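Local coordinates for protein beta-d-glucoside glucohydrolase (Hypocrea jecorina, PDB 3ZZ1) that probably hydrolyses terminal, non-reducing beta-D-glucosyl residues with release of beta-D-glucose, as a secreted family 3 glycoside hydrolase of cellulose degradation, at residues Ala74-Val79 with Thr321-Ile326; Arg93-Gly98 with Gln149-Gln154; Leu635-Pro640 with Phe693-Gly698. One frame throughout, in Å; residues are numbered along the deposited sequence.

Helix 87-103, which carries one side of interaction 2, also packs against interaction 1, and interaction 2 is nested within the chain loop that interaction 1 closes. The two touch through Arg-93, whose NH2 probably hydrogen-bonds Thr-76 O, and through Phe-75 against Ile-97. Interaction 1 is buried and joined across by a bridging water, whereas interaction 2 is partly buried and rests on valine methyls against helix backbone. Interaction 3 is also a buried contact, but lies in the fibronectin type III-like domain, with nearest atoms about 14 Å from interaction 1 and about 21 Å from interaction 2. There a backbone hydrogen-bond ladder and aromatic packing replace the loop-on-helix and helix-on-turn contacts.

Interaction 1. Residues Ala74-Val79 with Thr321-Ile326; sequences AFTPGV and TNVRAI
The loop that enters helix 78-83 of the N-terminal, TIM-barrel-type domain rests here on helix 320-329, with Phe-75 and Thr-76 meeting Asn-322, Val-323 and Ile-326. The three helix residues lie on one face of the helix, at positions i, i+1 and i+4. Phe-75 presents its CD2 corner to two of them. Asn-322 OD1 lies at the ring edge, near its plane, 3.7 Å from Phe-75 CD2, while Val-323 CG2 comes obliquely to the same carbon. Asn-322 CG stands opposite its own backbone N (chi1 178°), and this carries the amide toward the loop; ring and amide planes are 58° apart.

A water joins the loop to the helix: this water accepts from Thr-76 N at 3.1 Å and donates to Asn-322 OD1 at 2.9 Å, giving a buried backbone N-H and a buried amide oxygen a common partner. The other end of that amide, ND2, is bonded to Glu-92 OE2 and Leu-89 O, so the orientation of the group is fixed from both ends.

Thr-76 points its branches at different residues. Its CG2 slides past Val-323, with Thr-76 CG2 to Val-323 CG1 3.8 Å, and its OG1 lies against Ile-326 CG2 at 3.3 Å. With chi1 at 63°, OG1 sits between the backbone N and the carbonyl carbon, and it makes a weak bond to Pro-77 O. Thr-76 O in turn receives Arg-93 NH2 from helix 87-103.

Ala-74 is tied through its backbone to Ser-507 and Gln-508 of the family 3 C-terminal domain. The arrangement is that of a helix-entry loop, with Pro-77 at the N-cap position, laid over one helix face where barrel and C-terminal domain come together.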
loop_
_atom_site.group_PDB
_atom_site.type_symbol
_atom_site.label_atom_id
_atom_site.label_comp_id
_atom_site.label_asym_id
_atom_site.label_seq_id
_atom_site.Cartn_x
_atom_site.Cartn_y
_atom_site.Cartn_z
ATOM N N ALA A 74 10.886 3.522 -11.520
ATOM C CA ALA A 74 9.471 3.510 -11.196
ATOM C C ALA A 74 9.130 2.144 -10.605
ATOM O O ALA A 74 8.933 1.168 -11.336
ATOM C CB ALA A 74 8.638 3.778 -12.437
ATOM N N PHE A 75 9.082 2.070 -9.278
ATOM C CA PHE A 75 8.751 0.817 -8.613
ATOM C C PHE A 75 7.263 0.526 -8.751
ATOM O O PHE A 75 6.474 1.419 -9.073
ATOM C CB PHE A 75 9.189 0.841 -7.144
ATOM C CG PHE A 75 10.685 0.879 -6.960
ATOM C CD1 PHE A 75 11.365 2.096 -6.920
ATOM C CD2 PHE A 75 11.412 -0.302 -6.835
ATOM C CE1 PHE A 75 12.743 2.141 -6.752
ATOM C CE2 PHE A 75 12.795 -0.273 -6.663
ATOM C CZ PHE A 75 13.465 0.951 -6.626
ATOM N N THR A 76 6.887 -0.731 -8.543
ATOM C CA THR A 76 5.483 -1.107 -8.557
ATOM C C THR A 76 4.781 -0.374 -7.421
ATOM O O THR A 76 5.406 -0.101 -6.392
ATOM C CB THR A 76 5.292 -2.626 -8.363
ATOM O OG1 THR A 76 5.782 -3.015 -7.072
ATOM C CG2 THR A 76 6.025 -3.413 -9.450
ATOM N N PRO A 77 3.491 -0.033 -7.609
ATOM C CA PRO A 77 2.668 0.436 -6.497
ATOM C C PRO A 77 2.679 -0.551 -5.332
ATOM O O PRO A 77 2.909 -1.750 -5.531
ATOM C CB PRO A 77 1.273 0.480 -7.110
ATOM C CG PRO A 77 1.524 0.833 -8.531
ATOM C CD PRO A 77 2.801 0.136 -8.904
ATOM N N GLY A 78 2.427 -0.042 -4.132
ATOM C CA GLY A 78 2.335 -0.876 -2.936
ATOM C C GLY A 78 1.378 -2.053 -3.058
ATOM O O GLY A 78 1.635 -3.123 -2.499
ATOM N N VAL A 79 0.277 -1.866 -3.787
ATOM C CA VAL A 79 -0.732 -2.928 -3.930
ATOM C C VAL A 79 -0.149 -4.174 -4.622
ATOM O O VAL A 79 -0.462 -5.312 -4.244
ATOM C CB VAL A 79 -2.048 -2.425 -4.609
ATOM C CG1 VAL A 79 -1.861 -2.172 -6.110
ATOM C CG2 VAL A 79 -3.201 -3.402 -4.361
ATOM N N THR A 321 15.338 -5.356 -11.013
ATOM C CA THR A 321 15.130 -6.748 -10.606
ATOM C C THR A 321 13.987 -6.852 -9.602
ATOM O O THR A 321 13.231 -7.820 -9.620
ATOM C CB THR A 321 16.395 -7.369 -9.979
ATOM O OG1 THR A 321 16.792 -6.596 -8.841
ATOM C CG2 THR A 321 17.541 -7.437 -10.995
ATOM N N ASN A 322 13.860 -5.850 -8.732
ATOM C CA ASN A 322 12.771 -5.819 -7.770
ATOM C C ASN A 322 11.436 -5.576 -8.460
ATOM O O ASN A 322 10.451 -6.244 -8.149
ATOM C CB ASN A 322 13.003 -4.759 -6.688
ATOM C CG ASN A 322 11.846 -4.672 -5.697
ATOM O OD1 ASN A 322 10.981 -3.806 -5.816
ATOM N ND2 ASN A 322 11.820 -5.580 -4.722
ATOM N N VAL A 323 11.416 -4.620 -9.393
ATOM C CA VAL A 323 10.196 -4.280 -10.125
ATOM C C VAL A 323 9.742 -5.483 -10.956
ATOM O O VAL A 323 8.572 -5.866 -10.915
ATOM C CB VAL A 323 10.377 -3.024 -11.016
ATOM C CG1 VAL A 323 9.060 -2.639 -11.679
ATOM C CG2 VAL A 323 10.899 -1.860 -10.190
ATOM N N ARG A 324 10.688 -6.079 -11.683
ATOM C CA ARG A 324 10.469 -7.317 -12.431
ATOM C C ARG A 324 9.886 -8.403 -11.535
ATOM O O ARG A 324 8.854 -8.985 -11.860
ATOM C CB ARG A 324 11.785 -7.796 -13.068
ATOM C CG ARG A 324 11.723 -9.150 -13.804
ATOM C CD ARG A 324 10.976 -9.029 -15.124
ATOM N NE ARG A 324 11.018 -10.252 -15.926
ATOM C CZ ARG A 324 11.977 -10.556 -16.801
ATOM N NH1 ARG A 324 13.003 -9.734 -16.998
ATOM N NH2 ARG A 324 11.907 -11.689 -17.490
ATOM N N ALA A 325 10.543 -8.656 -10.402
ATOM C CA ALA A 325 10.121 -9.710 -9.476
ATOM C C ALA A 325 8.711 -9.482 -8.929
ATOM O O ALA A 325 7.899 -10.407 -8.905
ATOM C CB ALA A 325 11.125 -9.864 -8.331
ATOM N N ILE A 326 8.419 -8.255 -8.502
ATOM C CA ILE A 326 7.118 -7.962 -7.900
ATOM C C ILE A 326 6.002 -7.892 -8.943
ATOM O O ILE A 326 4.912 -8.426 -8.724
ATOM C CB ILE A 326 7.158 -6.690 -7.026
ATOM C CG1 ILE A 326 7.977 -6.956 -5.755
ATOM C CG2 ILE A 326 5.747 -6.249 -6.669
ATOM C CD1 ILE A 326 8.145 -5.749 -4.849
HETATM O O HOH W 1 8.561 -2.839 -7.021
#

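Interaction 2. Residues Arg93-Gly98 with Gln149-Gln154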
loop_
_atom_site.group_PDB
_atom_site.type_symbol
_atom_site.label_atom_id
_atom_site.label_comp_id
_atom_site.label_asym_id
_atom_site.label_seq_id
_atom_site.Cartn_x
_atom_site.Cartn_y
_atom_site.Cartn_z
ATOM N N ARG A 93 12.041 -3.838 -1.912
ATOM C CA ARG A 93 11.433 -2.665 -2.541
ATOM C C ARG A 93 11.724 -1.403 -1.722
ATOM O O ARG A 93 12.122 -0.374 -2.271
ATOM C CB ARG A 93 9.924 -2.875 -2.713
ATOM C CG ARG A 93 9.188 -1.771 -3.474
ATOM C CD ARG A 93 7.714 -2.146 -3.685
ATOM N NE ARG A 93 6.863 -1.021 -4.102
ATOM C CZ ARG A 93 6.371 -0.093 -3.280
ATOM N NH1 ARG A 93 6.657 -0.120 -1.982
ATOM N NH2 ARG A 93 5.605 0.880 -3.755
ATOM N N GLY A 94 11.543 -1.500 -0.409
ATOM C CA GLY A 94 11.859 -0.400 0.505
ATOM C C GLY A 94 13.328 -0.012 0.476
ATOM O O GLY A 94 13.659 1.172 0.388
ATOM N N GLN A 95 14.208 -1.012 0.541
ATOM C CA GLN A 95 15.657 -0.794 0.482
ATOM C C GLN A 95 16.080 -0.097 -0.810
ATOM O O GLN A 95 16.868 0.856 -0.791
ATOM C CB GLN A 95 16.416 -2.121 0.634
ATOM C CG GLN A 95 17.951 -1.975 0.581
ATOM C CD GLN A 95 18.678 -3.306 0.445
ATOM O OE1 GLN A 95 19.484 -3.497 -0.471
ATOM N NE2 GLN A 95 18.390 -4.234 1.351
ATOM N N PHE A 96 15.542 -0.580 -1.924
ATOM C CA PHE A 96 15.884 -0.060 -3.242
ATOM C C PHE A 96 15.374 1.376 -3.406
ATOM O O PHE A 96 16.094 2.232 -3.921
ATOM C CB PHE A 96 15.345 -0.991 -4.335
ATOM C CG PHE A 96 16.151 -2.261 -4.528
ATOM C CD1 PHE A 96 17.146 -2.638 -3.625
ATOM C CD2 PHE A 96 15.895 -3.090 -5.615
ATOM C CE1 PHE A 96 17.884 -3.813 -3.811
ATOM C CE2 PHE A 96 16.627 -4.269 -5.814
ATOM C CZ PHE A 96 17.626 -4.628 -4.912
ATOM N N ILE A 97 14.148 1.635 -2.949
ATOM C CA ILE A 97 13.600 2.998 -2.895
ATOM C C ILE A 97 14.490 3.894 -2.033
ATOM O O ILE A 97 14.836 5.004 -2.434
ATOM C CB ILE A 97 12.127 3.028 -2.381
ATOM C CG1 ILE A 97 11.175 2.531 -3.473
ATOM C CG2 ILE A 97 11.718 4.439 -1.940
ATOM C CD1 ILE A 97 9.783 2.181 -2.996
ATOM N N GLY A 98 14.864 3.394 -0.856
ATOM C CA GLY A 98 15.772 4.102 0.044
ATOM C C GLY A 98 17.075 4.485 -0.634
ATOM O O GLY A 98 17.518 5.634 -0.539
ATOM N N GLN A 149 14.554 2.805 5.720
ATOM C CA GLN A 149 15.356 3.451 6.769
ATOM C C GLN A 149 16.699 2.777 7.054
ATOM O O GLN A 149 17.589 3.394 7.639
ATOM C CB GLN A 149 14.527 3.660 8.045
ATOM C CG GLN A 149 13.273 4.516 7.804
ATOM C CD GLN A 149 12.620 5.041 9.077
ATOM O OE1 GLN A 149 12.855 4.536 10.178
ATOM N NE2 GLN A 149 11.781 6.058 8.924
ATOM N N SER A 150 16.868 1.535 6.609
ATOM C CA SER A 150 18.161 0.848 6.732
ATOM C C SER A 150 19.232 1.542 5.885
ATOM O O SER A 150 20.428 1.400 6.145
ATOM C CB SER A 150 18.046 -0.608 6.290
ATOM O OG SER A 150 17.952 -0.689 4.877
ATOM N N VAL A 151 18.775 2.277 4.871
ATOM C CA VAL A 151 19.634 3.001 3.938
ATOM C C VAL A 151 20.020 4.368 4.506
ATOM O O VAL A 151 21.000 4.976 4.074
ATOM C CB VAL A 151 18.927 3.169 2.559
ATOM C CG1 VAL A 151 19.753 4.040 1.607
ATOM C CG2 VAL A 151 18.653 1.809 1.941
ATOM N N GLY A 152 19.253 4.841 5.482
ATOM C CA GLY A 152 19.533 6.119 6.127
ATOM C C GLY A 152 18.654 7.220 5.572
ATOM O O GLY A 152 19.064 8.384 5.489
ATOM N N VAL A 153 17.438 6.835 5.193
ATOM C CA VAL A 153 16.444 7.748 4.645
ATOM C C VAL A 153 15.253 7.765 5.589
ATOM O O VAL A 153 14.929 6.740 6.189
ATOM C CB VAL A 153 15.990 7.284 3.228
ATOM C CG1 VAL A 153 14.862 8.165 2.676
ATOM C CG2 VAL A 153 17.172 7.265 2.272
ATOM N N GLN A 154 14.611 8.924 5.726
ATOM C CA GLN A 154 13.397 9.038 6.536
ATOM C C GLN A 154 12.163 8.604 5.743
ATOM O O GLN A 154 11.932 9.080 4.629
ATOM C CB GLN A 154 13.199 10.473 7.039
ATOM C CG GLN A 154 14.286 10.997 7.962
ATOM C CD GLN A 154 13.893 12.308 8.620
ATOM O OE1 GLN A 154 12.731 12.515 8.961
ATOM N NE2 GLN A 154 14.860 13.199 8.805
#
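Gln-95 and Gly-98 of helix 87-103 meet Val-151 and Val-153 of the turn between helix 134-150 and strand 154-160. Within the TIM-barrel-type domain these belong to adjacent helix-strand units, since strands 108-109 and 154-160 run parallel side by side. The contact therefore packs one outer helix against the return loop of the next.

Arg-93, at the start of the segment, packs on Asn-322 and Ile-326 of helix 320-329. Two residues on, Gln-95 reaches the turn with the aliphatic part of its side chain and with its backbone. The Gln-95 side chain, extended with chi1 180°, crosses that of Val-151 at about a right angle, with Gln-95 CG 4.1 Å from Val-151 CG2. The Gln-95 carbonyl oxygen is closer to that methyl, 3.4 Å from O to Val-151 CG2. Ser-150 lies at the margin of this patch, its hydroxyl bonded to Gly-147 O of its own helix. Phe-96 points away from the turn.

Gly-98 then brings bare backbone to the turn. Val-151 spans two carbonyls of the helix, its CG2 toward Gln-95 O and its CG1 against Gly-98 C and O. The chain leaves helical angles at Gly-152, with a positive phi of 100°, and beyond it delivers a second valine to the same spot. The Gly-98 carbonyl oxygen is thus met by two methyls, at 3.5 Å from Val-151 CG1 and at 3.3 Å from Val-153 CG2.

Interaction 3. Residues Leu635-Pro640 with Phe693-Gly698; sequences LYITYP and FGISVG
Phe-693 packs its side chain into the bend where strand 629-638 gives way to Tyr-639 and Pro-640. Its CB lies 3.7 Å from Thr-638 O. With CG trans to the carbonyl carbon (chi1 -74°), the ring extends across the partner strand: at the ring edge CD2 meets Ile-637 CG2, and the next carbon, CE2, comes down over the centre of the Tyr-639 ring, 3.8 Å from Tyr-639 CG. This is a T-shaped stack, planes 64° apart. Pro-640 CD covers one face of the phenylalanine, a CH-pi contact 3.5 Å from the Phe-693 ring centroid, which puts it near all six ring carbons; CD1 and CE1 also meet Pro-640 CG.

Beyond the ring the strands pair antiparallel. Tyr-636 and Ser-696 form a hydrogen-bonded pair, with Tyr-636 N to Ser-696 O 2.6 Å and almost straight (172°); Thr-638 and Gly-694 form the next such pair. On their face of the sheet a water donates to Tyr-636 O at 2.9 Å and to Thr-638 OG1 at 2.8 Å; Thr-638 OG1 is also hydrogen-bonded to Pro-648 O.

Leu-635, Ile-637, Ile-695 and Val-697 share the other face, where Leu-635, Ile-637 and Val-697 touch strand 664-672. The pair forms the middle of a four-stranded sheet in the fibronectin type III-like domain, flanked by strand 650-659 beside 629-638 and strand 704-712 beside 691-698.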
loop_
_atom_site.group_PDB
_atom_site.type_symbol
_atom_site.label_atom_id
_atom_site.label_comp_id
_atom_site.label_asym_id
_atom_site.label_seq_id
_atom_site.Cartn_x
_atom_site.Cartn_y
_atom_site.Cartn_z
ATOM N N LEU A 635 -2.913 -17.702 7.473
ATOM C CA LEU A 635 -3.515 -18.003 8.768
ATOM C C LEU A 635 -4.658 -17.036 9.041
ATOM O O LEU A 635 -4.487 -15.817 8.949
ATOM C CB LEU A 635 -2.469 -17.928 9.889
ATOM C CG LEU A 635 -2.938 -17.885 11.352
ATOM C CD1 LEU A 635 -3.602 -19.182 11.764
ATOM C CD2 LEU A 635 -1.791 -17.571 12.291
ATOM N N TYR A 636 -5.822 -17.589 9.368
ATOM C CA TYR A 636 -6.978 -16.791 9.778
ATOM C C TYR A 636 -7.410 -17.184 11.181
ATOM O O TYR A 636 -7.527 -18.375 11.499
ATOM C CB TYR A 636 -8.135 -16.920 8.776
ATOM C CG TYR A 636 -7.818 -16.313 7.419
ATOM C CD1 TYR A 636 -8.099 -14.972 7.148
ATOM C CD2 TYR A 636 -7.226 -17.077 6.411
ATOM C CE1 TYR A 636 -7.801 -14.408 5.906
ATOM C CE2 TYR A 636 -6.928 -16.527 5.171
ATOM C CZ TYR A 636 -7.213 -15.193 4.923
ATOM O OH TYR A 636 -6.916 -14.646 3.691
ATOM N N ILE A 637 -7.618 -16.178 12.025
ATOM C CA ILE A 637 -8.016 -16.423 13.405
ATOM C C ILE A 637 -9.461 -15.975 13.651
ATOM O O ILE A 637 -9.892 -14.916 13.186
ATOM C CB ILE A 637 -7.012 -15.796 14.420
ATOM C CG1 ILE A 637 -5.606 -16.375 14.209
ATOM C CG2 ILE A 637 -7.461 -16.036 15.865
ATOM C CD1 ILE A 637 -4.561 -15.920 15.230
ATOM N N THR A 638 -10.209 -16.836 14.338
ATOM C CA THR A 638 -11.554 -16.539 14.822
ATOM C C THR A 638 -11.453 -16.371 16.337
ATOM O O THR A 638 -10.985 -17.270 17.031
ATOM C CB THR A 638 -12.530 -17.693 14.465
ATOM O OG1 THR A 638 -12.624 -17.807 13.038
ATOM C CG2 THR A 638 -13.929 -17.460 15.052
ATOM N N TYR A 639 -11.866 -15.212 16.840
ATOM C CA TYR A 639 -11.795 -14.921 18.275
ATOM C C TYR A 639 -12.894 -15.688 19.015
ATOM O O TYR A 639 -13.890 -16.065 18.405
ATOM C CB TYR A 639 -11.929 -13.409 18.516
ATOM C CG TYR A 639 -10.659 -12.600 18.275
ATOM C CD1 TYR A 639 -9.791 -12.902 17.218
ATOM C CD2 TYR A 639 -10.334 -11.525 19.095
ATOM C CE1 TYR A 639 -8.634 -12.161 16.998
ATOM C CE2 TYR A 639 -9.178 -10.774 18.880
ATOM C CZ TYR A 639 -8.334 -11.100 17.830
ATOM O OH TYR A 639 -7.192 -10.364 17.615
ATOM N N PRO A 640 -12.716 -15.936 20.331
ATOM C CA PRO A 640 -13.806 -16.559 21.086
ATOM C C PRO A 640 -15.120 -15.798 20.879
ATOM O O PRO A 640 -15.106 -14.572 20.718
ATOM C CB PRO A 640 -13.344 -16.431 22.540
ATOM C CG PRO A 640 -11.865 -16.379 22.463
ATOM C CD PRO A 640 -11.535 -15.678 21.179
ATOM N N PHE A 693 -9.657 -19.787 20.600
ATOM C CA PHE A 693 -9.523 -19.085 19.330
ATOM C C PHE A 693 -9.535 -20.098 18.200
ATOM O O PHE A 693 -8.804 -21.088 18.243
ATOM C CB PHE A 693 -8.194 -18.325 19.274
ATOM C CG PHE A 693 -8.151 -17.074 20.112
ATOM C CD1 PHE A 693 -7.984 -17.141 21.492
ATOM C CD2 PHE A 693 -8.226 -15.824 19.512
ATOM C CE1 PHE A 693 -7.926 -15.974 22.262
ATOM C CE2 PHE A 693 -8.161 -14.656 20.274
ATOM C CZ PHE A 693 -8.013 -14.735 21.649
ATOM N N GLY A 694 -10.355 -19.853 17.185
ATOM C CA GLY A 694 -10.350 -20.684 15.984
ATOM C C GLY A 694 -9.097 -20.437 15.158
ATOM O O GLY A 694 -8.753 -19.288 14.864
ATOM N N ILE A 695 -8.408 -21.516 14.797
ATOM C CA ILE A 695 -7.213 -21.426 13.961
ATOM C C ILE A 695 -7.517 -22.042 12.597
ATOM O O ILE A 695 -7.857 -23.221 12.501
ATOM C CB ILE A 695 -5.997 -22.113 14.638
ATOM C CG1 ILE A 695 -5.706 -21.478 16.011
ATOM C CG2 ILE A 695 -4.762 -22.098 13.727
ATOM C CD1 ILE A 695 -5.424 -19.973 15.984
ATOM N N SER A 696 -7.412 -21.226 11.552
ATOM C CA SER A 696 -7.735 -21.653 10.193
ATOM C C SER A 696 -6.594 -21.343 9.237
ATOM O O SER A 696 -6.198 -20.184 9.082
ATOM C CB SER A 696 -9.023 -20.983 9.713
ATOM O OG SER A 696 -10.141 -21.448 10.453
ATOM N N VAL A 697 -6.060 -22.386 8.608
ATOM C CA VAL A 697 -4.975 -22.239 7.647
ATOM C C VAL A 697 -5.411 -22.777 6.285
ATOM O O VAL A 697 -6.019 -23.844 6.194
ATOM C CB VAL A 697 -3.664 -22.942 8.123
ATOM C CG1 VAL A 697 -2.591 -22.895 7.039
ATOM C CG2 VAL A 697 -3.136 -22.308 9.409
ATOM N N GLY A 698 -5.105 -22.025 5.232
ATOM C CA GLY A 698 -5.429 -22.457 3.882
ATOM C C GLY A 698 -4.882 -21.583 2.776
ATOM O O GLY A 698 -3.988 -20.752 3.000
HETATM O O HOH W 2 -10.236 -18.971 12.160
#